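Siderophore biosynthesis lipase/esterase, putative (Aspergillus fumigatus, PDB 6GUP) hydrolyses the ester bonds of the fungal siderophore fusarinine C, but not those of triacetylfusarinine C, and so takes part in iron acquisition. Local coordinates at residues Pro13-His18 against Lys101-Glu106; Ala56-Ala61 against Trp67-Leu72. All coordinates share one frame; numbering follows the deposited sequence.

Overall arrangement
The two contacts illustrate how an alpha/beta-hydrolase sheet takes helices on both of its faces. Contact 1 sets strand 12-18, outermost in the sheet of this chain, against helix 86-108; contact 2 sets helix 55-61 against strand 67-72, third in the sheet order, with strand 24-28 between the two strands. Along the chain, both segments of contact 2 fall between those of contact 1. Their centres lie about 13 Å apart, and they meet directly: Lys104 NZ approaches Ser68 OG to 2.6 Å, a probable hydrogen bond, while Phe70 packs against His17, Tyr103 and Lys104. Contact 1 borders the second subunit, whereas contact 2 lies within the chain; together they join the first strands of the sheet to helices on opposite faces.

Contact 1: Pro13-His18 against Lys101-Glu106; sequences PGILHH and KEYKTE
His17 turns the edge of its imidazole onto the phenol ring of Tyr103, a T-shaped aromatic pair that joins strand to helix where the backbones stay well apart: even the nearest CA atoms, those of His17 and Tyr103, are 9.7 Å from each other. The ring centroids of the two residues are 4.6 Å apart and their planes meet at 63°. It is the CE1 corner of His17 that leads, standing over one face of Tyr103, off the ring centre toward the rim, and coming to 3.5 Å from Tyr103 CZ. On the helix, Tyr103 carries CG anti to its backbone N (chi1 163°), which sends the phenol out toward the strand. Its oxygen then lies in the plane of the imidazole, at the edge, with His17 CE1 3.8 Å from Tyr103 OH. Ile15 adds its terminal CD1 across the contact, 3.7 Å from Tyr103 OH, and within its own strand its CG2 branch lies over one face of the His17 ring near the rim, 3.2 Å above the plane.

Polar partners hold the imidazole at both nitrogens, ND1 by Tyr99 OH and NE2 by Glu27 OE1, and this pairing should fix the rotation of the ring. Tyr103 OH is bonded to Lys107 NZ. Within the sheet, backbone bonds tie strand 12-18 to strand 24-28, and helix 86-108 packs on strand 67-72 as well. The outer edge of strand 12-18 pairs antiparallel with a strand of the second subunit, continuing the sheet across the dimer.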
loop_
_atom_site.group_PDB
_atom_site.type_symbol
_atom_site.label_atom_id
_atom_site.label_comp_id
_atom_site.label_asym_id
_atom_site.label_seq_id
_atom_site.Cartn_x
_atom_site.Cartn_y
_atom_site.Cartn_z
ATOM N N PRO A 13 6.069 -7.503 16.058
ATOM C CA PRO A 13 6.079 -8.852 15.476
ATOM C C PRO A 13 4.716 -9.316 14.975
ATOM O O PRO A 13 3.683 -8.905 15.508
ATOM C CB PRO A 13 6.536 -9.746 16.641
ATOM C CG PRO A 13 7.190 -8.829 17.608
ATOM C CD PRO A 13 6.447 -7.538 17.485
ATOM N N GLY A 14 4.726 -10.177 13.963
ATOM C CA GLY A 14 3.489 -10.693 13.398
ATOM C C GLY A 14 3.663 -11.608 12.206
ATOM O O GLY A 14 4.757 -12.112 11.957
ATOM N N ILE A 15 2.565 -11.812 11.479
ATOM C CA ILE A 15 2.521 -12.681 10.301
ATOM C C ILE A 15 1.917 -11.902 9.135
ATOM O O ILE A 15 0.812 -11.366 9.254
ATOM C CB ILE A 15 1.668 -13.948 10.561
ATOM C CG1 ILE A 15 2.186 -14.697 11.800
ATOM C CG2 ILE A 15 1.669 -14.866 9.339
ATOM C CD1 ILE A 15 1.414 -15.950 12.160
ATOM N N LEU A 16 2.641 -11.848 8.017
ATOM C CA LEU A 16 2.131 -11.248 6.784
ATOM C C LEU A 16 1.464 -12.322 5.927
ATOM O O LEU A 16 2.120 -13.273 5.492
ATOM C CB LEU A 16 3.258 -10.572 5.997
ATOM C CG LEU A 16 2.838 -9.729 4.785
ATOM C CD1 LEU A 16 2.040 -8.504 5.215
ATOM C CD2 LEU A 16 4.058 -9.310 3.980
ATOM N N HIS A 17 0.160 -12.159 5.697
ATOM C CA HIS A 17 -0.633 -13.087 4.890
ATOM C C HIS A 17 -0.943 -12.498 3.523
ATOM O O HIS A 17 -0.886 -11.288 3.336
ATOM C CB HIS A 17 -1.959 -13.390 5.579
ATOM C CG HIS A 17 -1.815 -13.894 6.980
ATOM N ND1 HIS A 17 -1.808 -15.237 7.288
ATOM C CD2 HIS A 17 -1.677 -13.235 8.154
ATOM C CE1 HIS A 17 -1.670 -15.383 8.593
ATOM N NE2 HIS A 17 -1.589 -14.185 9.142
ATOM N N HIS A 18 -1.282 -13.375 2.583
ATOM C CA HIS A 18 -1.807 -12.990 1.275
ATOM C C HIS A 18 -3.226 -13.538 1.153
ATOM O O HIS A 18 -3.409 -14.744 0.981
ATOM C CB HIS A 18 -0.920 -13.553 0.155
ATOM C CG HIS A 18 0.153 -12.615 -0.299
ATOM N ND1 HIS A 18 0.083 -11.930 -1.493
ATOM C CD2 HIS A 18 1.322 -12.249 0.277
ATOM C CE1 HIS A 18 1.163 -11.183 -1.631
ATOM N NE2 HIS A 18 1.931 -11.357 -0.571
ATOM N N LYS A 101 -11.109 -16.504 8.170
ATOM C CA LYS A 101 -11.997 -17.543 8.690
ATOM C C LYS A 101 -11.471 -18.951 8.405
ATOM O O LYS A 101 -11.479 -19.800 9.300
ATOM C CB LYS A 101 -13.408 -17.369 8.124
ATOM C CG LYS A 101 -14.487 -18.173 8.841
ATOM C CD LYS A 101 -15.808 -17.413 8.881
ATOM C CE LYS A 101 -17.025 -18.320 8.856
ATOM N NZ LYS A 101 -18.276 -17.530 8.672
ATOM N N GLU A 102 -11.013 -19.194 7.176
ATOM C CA GLU A 102 -10.395 -20.485 6.826
ATOM C C GLU A 102 -9.037 -20.660 7.512
ATOM O O GLU A 102 -8.718 -21.756 7.975
ATOM C CB GLU A 102 -10.267 -20.664 5.298
ATOM C CG GLU A 102 -9.380 -21.818 4.811
ATOM C CD GLU A 102 -9.938 -23.210 5.096
ATOM O OE1 GLU A 102 -9.839 -24.073 4.197
ATOM O OE2 GLU A 102 -10.465 -23.459 6.201
ATOM N N TYR A 103 -8.245 -19.587 7.557
ATOM C CA TYR A 103 -6.937 -19.600 8.227
ATOM C C TYR A 103 -7.044 -19.978 9.704
ATOM O O TYR A 103 -6.297 -20.834 10.182
ATOM C CB TYR A 103 -6.242 -18.236 8.091
ATOM C CG TYR A 103 -5.104 -18.014 9.067
ATOM C CD1 TYR A 103 -3.933 -18.767 8.989
ATOM C CD2 TYR A 103 -5.199 -17.047 10.072
ATOM C CE1 TYR A 103 -2.891 -18.567 9.884
ATOM C CE2 TYR A 103 -4.162 -16.838 10.969
ATOM C CZ TYR A 103 -3.010 -17.601 10.874
ATOM O OH TYR A 103 -1.976 -17.393 11.756
ATOM N N LYS A 104 -7.966 -19.330 10.414
ATOM C CA LYS A 104 -8.168 -19.591 11.844
ATOM C C LYS A 104 -8.750 -20.975 12.130
ATOM O O LYS A 104 -8.464 -21.556 13.179
ATOM C CB LYS A 104 -9.037 -18.501 12.492
ATOM C CG LYS A 104 -8.332 -17.162 12.675
ATOM C CD LYS A 104 -7.130 -17.276 13.603
ATOM C CE LYS A 104 -6.484 -15.931 13.892
ATOM N NZ LYS A 104 -7.216 -15.141 14.919
ATOM N N THR A 105 -9.559 -21.494 11.208
ATOM C CA THR A 105 -10.028 -22.877 11.288
ATOM C C THR A 105 -8.858 -23.843 11.097
ATOM O O THR A 105 -8.648 -24.729 11.919
ATOM C CB THR A 105 -11.110 -23.179 10.234
ATOM O OG1 THR A 105 -12.170 -22.222 10.344
ATOM C CG2 THR A 105 -11.678 -24.587 10.421
ATOM N N GLU A 106 -8.109 -23.667 10.010
ATOM C CA GLU A 106 -6.952 -24.524 9.703
ATOM C C GLU A 106 -5.882 -24.528 10.798
ATOM O O GLU A 106 -5.344 -25.586 11.133
ATOM C CB GLU A 106 -6.309 -24.119 8.371
ATOM C CG GLU A 106 -7.087 -24.566 7.145
ATOM C CD GLU A 106 -6.405 -24.184 5.843
ATOM O OE1 GLU A 106 -6.371 -25.026 4.921
ATOM O OE2 GLU A 106 -5.899 -23.045 5.738
#

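Contact 2: Ala56-Ala61 against Trp67-Leu72; sequences ADLAHA and WSLFTL
Helix 55-61 packs over strand 67-72, where Ala59 and Leu69 bring the nearest CA atoms, 6.4 Å apart, a short separation consistent with the small side chain of Ala59. Leu69 is the strand's whole contribution to the contact. Its CB points toward the helix, CG lies anti to the backbone N (chi1 178°), and the two branches of the fork go to different residues. CD1 meets CD2 of Leu58 at 4.1 Å, methyl against methyl. The other branch, CD2, is equally far, 4.1 Å, from the CB of Ala59, and it also comes within 4.2 Å of the Ala59 backbone N, so it lies close to the helix backbone itself. Leu58 has its CG in the same anti position, and its side chain runs across that of Leu69 at about a right angle; the two leucines meet through one methyl each.

These elements belong to a right-handed beta-alpha-beta unit, strand 37-42, helix 55-61 and strand 67-72, of the kind from which alpha/beta-hydrolases are built. Helix 335-353 extends the apolar layer, with Val345 against Leu58, while Tyr28 of strand 24-28 touches Ala59. On the reverse face of the strand, Ser68 OG bonds to Glu27, and Phe70 lies against Ile100 of helix 86-108. Asp57, on the helix, forms its salt bridge with Arg338. Across the helix-strand interface the contact is purely apolar, methyl groups at ordinary van der Waals distance, which is consistent with helix and strand being held here mainly by apolar packing rather than by directed bonds.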
loop_
_atom_site.group_PDB
_atom_site.type_symbol
_atom_site.label_atom_id
_atom_site.label_comp_id
_atom_site.label_asym_id
_atom_site.label_seq_id
_atom_site.Cartn_x
_atom_site.Cartn_y
_atom_site.Cartn_z
ATOM N N ALA A 56 -0.740 -0.020 18.191
ATOM C CA ALA A 56 0.289 -0.694 18.985
ATOM C C ALA A 56 -0.209 -1.035 20.390
ATOM O O ALA A 56 0.008 -2.147 20.871
ATOM C CB ALA A 56 1.542 0.168 19.071
ATOM N N ASP A 57 -0.872 -0.073 21.032
ATOM C CA ASP A 57 -1.460 -0.274 22.364
ATOM C C ASP A 57 -2.576 -1.320 22.354
ATOM O O ASP A 57 -2.709 -2.090 23.307
ATOM C CB ASP A 57 -1.998 1.052 22.933
ATOM C CG ASP A 57 -0.894 2.064 23.239
ATOM O OD1 ASP A 57 0.304 1.710 23.190
ATOM O OD2 ASP A 57 -1.232 3.230 23.534
ATOM N N LEU A 58 -3.371 -1.339 21.282
ATOM C CA LEU A 58 -4.426 -2.343 21.106
ATOM C C LEU A 58 -3.841 -3.749 20.956
ATOM O O LEU A 58 -4.305 -4.684 21.605
ATOM C CB LEU A 58 -5.309 -1.999 19.897
ATOM C CG LEU A 58 -6.470 -2.940 19.542
ATOM C CD1 LEU A 58 -7.403 -3.173 20.724
ATOM C CD2 LEU A 58 -7.245 -2.384 18.359
ATOM N N ALA A 59 -2.824 -3.886 20.104
ATOM C CA ALA A 59 -2.116 -5.162 19.923
ATOM C C ALA A 59 -1.481 -5.661 21.225
ATOM O O ALA A 59 -1.546 -6.854 21.530
ATOM C CB ALA A 59 -1.058 -5.036 18.836
ATOM N N HIS A 60 -0.875 -4.744 21.980
ATOM C CA HIS A 60 -0.308 -5.052 23.300
ATOM C C HIS A 60 -1.375 -5.531 24.294
ATOM O O HIS A 60 -1.134 -6.468 25.059
ATOM C CB HIS A 60 0.430 -3.827 23.863
ATOM C CG HIS A 60 1.079 -4.063 25.193
ATOM N ND1 HIS A 60 1.972 -5.088 25.415
ATOM C CD2 HIS A 60 0.970 -3.398 26.367
ATOM C CE1 HIS A 60 2.380 -5.050 26.671
ATOM N NE2 HIS A 60 1.787 -4.033 27.271
ATOM N N ALA A 61 -2.543 -4.889 24.270
ATOM C CA ALA A 61 -3.664 -5.255 25.148
ATOM C C ALA A 61 -4.329 -6.586 24.773
ATOM O O ALA A 61 -4.842 -7.286 25.651
ATOM C CB ALA A 61 -4.703 -4.142 25.171
ATOM N N TRP A 67 -8.214 -13.062 21.065
ATOM C CA TRP A 67 -8.346 -12.290 19.826
ATOM C C TRP A 67 -6.973 -11.938 19.267
ATOM O O TRP A 67 -6.083 -11.536 20.024
ATOM C CB TRP A 67 -9.102 -10.989 20.093
ATOM C CG TRP A 67 -10.501 -11.189 20.558
ATOM C CD1 TRP A 67 -10.916 -11.421 21.836
ATOM C CD2 TRP A 67 -11.680 -11.169 19.748
ATOM N NE1 TRP A 67 -12.282 -11.552 21.874
ATOM C CE2 TRP A 67 -12.778 -11.403 20.605
ATOM C CE3 TRP A 67 -11.917 -10.978 18.379
ATOM C CZ2 TRP A 67 -14.097 -11.449 20.139
ATOM C CZ3 TRP A 67 -13.232 -11.027 17.914
ATOM C CH2 TRP A 67 -14.303 -11.262 18.795
ATOM N N SER A 68 -6.803 -12.091 17.954
ATOM C CA SER A 68 -5.627 -11.569 17.249
ATOM C C SER A 68 -6.061 -10.437 16.316
ATOM O O SER A 68 -7.117 -10.511 15.684
ATOM C CB SER A 68 -4.905 -12.674 16.472
ATOM O OG SER A 68 -5.627 -13.067 15.320
ATOM N N LEU A 69 -5.233 -9.398 16.244
ATOM C CA LEU A 69 -5.526 -8.198 15.463
ATOM C C LEU A 69 -4.988 -8.346 14.042
ATOM O O LEU A 69 -3.845 -8.761 13.856
ATOM C CB LEU A 69 -4.887 -6.978 16.137
ATOM C CG LEU A 69 -5.017 -5.604 15.470
ATOM C CD1 LEU A 69 -6.466 -5.154 15.405
ATOM C CD2 LEU A 69 -4.179 -4.587 16.226
ATOM N N PHE A 70 -5.819 -8.005 13.056
ATOM C CA PHE A 70 -5.413 -7.929 11.650
ATOM C C PHE A 70 -5.581 -6.508 11.125
ATOM O O PHE A 70 -6.525 -5.811 11.499
ATOM C CB PHE A 70 -6.275 -8.841 10.779
ATOM C CG PHE A 70 -6.021 -10.305 10.974
ATOM C CD1 PHE A 70 -6.585 -10.981 12.049
ATOM C CD2 PHE A 70 -5.249 -11.022 10.065
ATOM C CE1 PHE A 70 -6.369 -12.339 12.226
ATOM C CE2 PHE A 70 -5.031 -12.381 10.235
ATOM C CZ PHE A 70 -5.588 -13.040 11.319
ATOM N N THR A 71 -4.660 -6.098 10.258
ATOM C CA THR A 71 -4.820 -4.915 9.409
ATOM C C THR A 71 -4.619 -5.378 7.972
ATOM O O THR A 71 -4.082 -6.465 7.755
ATOM C CB THR A 71 -3.797 -3.820 9.755
ATOM O OG1 THR A 71 -2.467 -4.346 9.651
ATOM C CG2 THR A 71 -4.024 -3.301 11.166
ATOM N N LEU A 72 -5.047 -4.579 6.994
ATOM C CA LEU A 72 -4.974 -5.006 5.588
ATOM C C LEU A 72 -4.771 -3.884 4.581
ATOM O O LEU A 72 -4.996 -2.708 4.877
ATOM C CB LEU A 72 -6.221 -5.819 5.202
ATOM C CG LEU A 72 -7.490 -5.087 4.739
ATOM C CD1 LEU A 72 -8.554 -6.093 4.332
ATOM C CD2 LEU A 72 -8.016 -4.146 5.810
#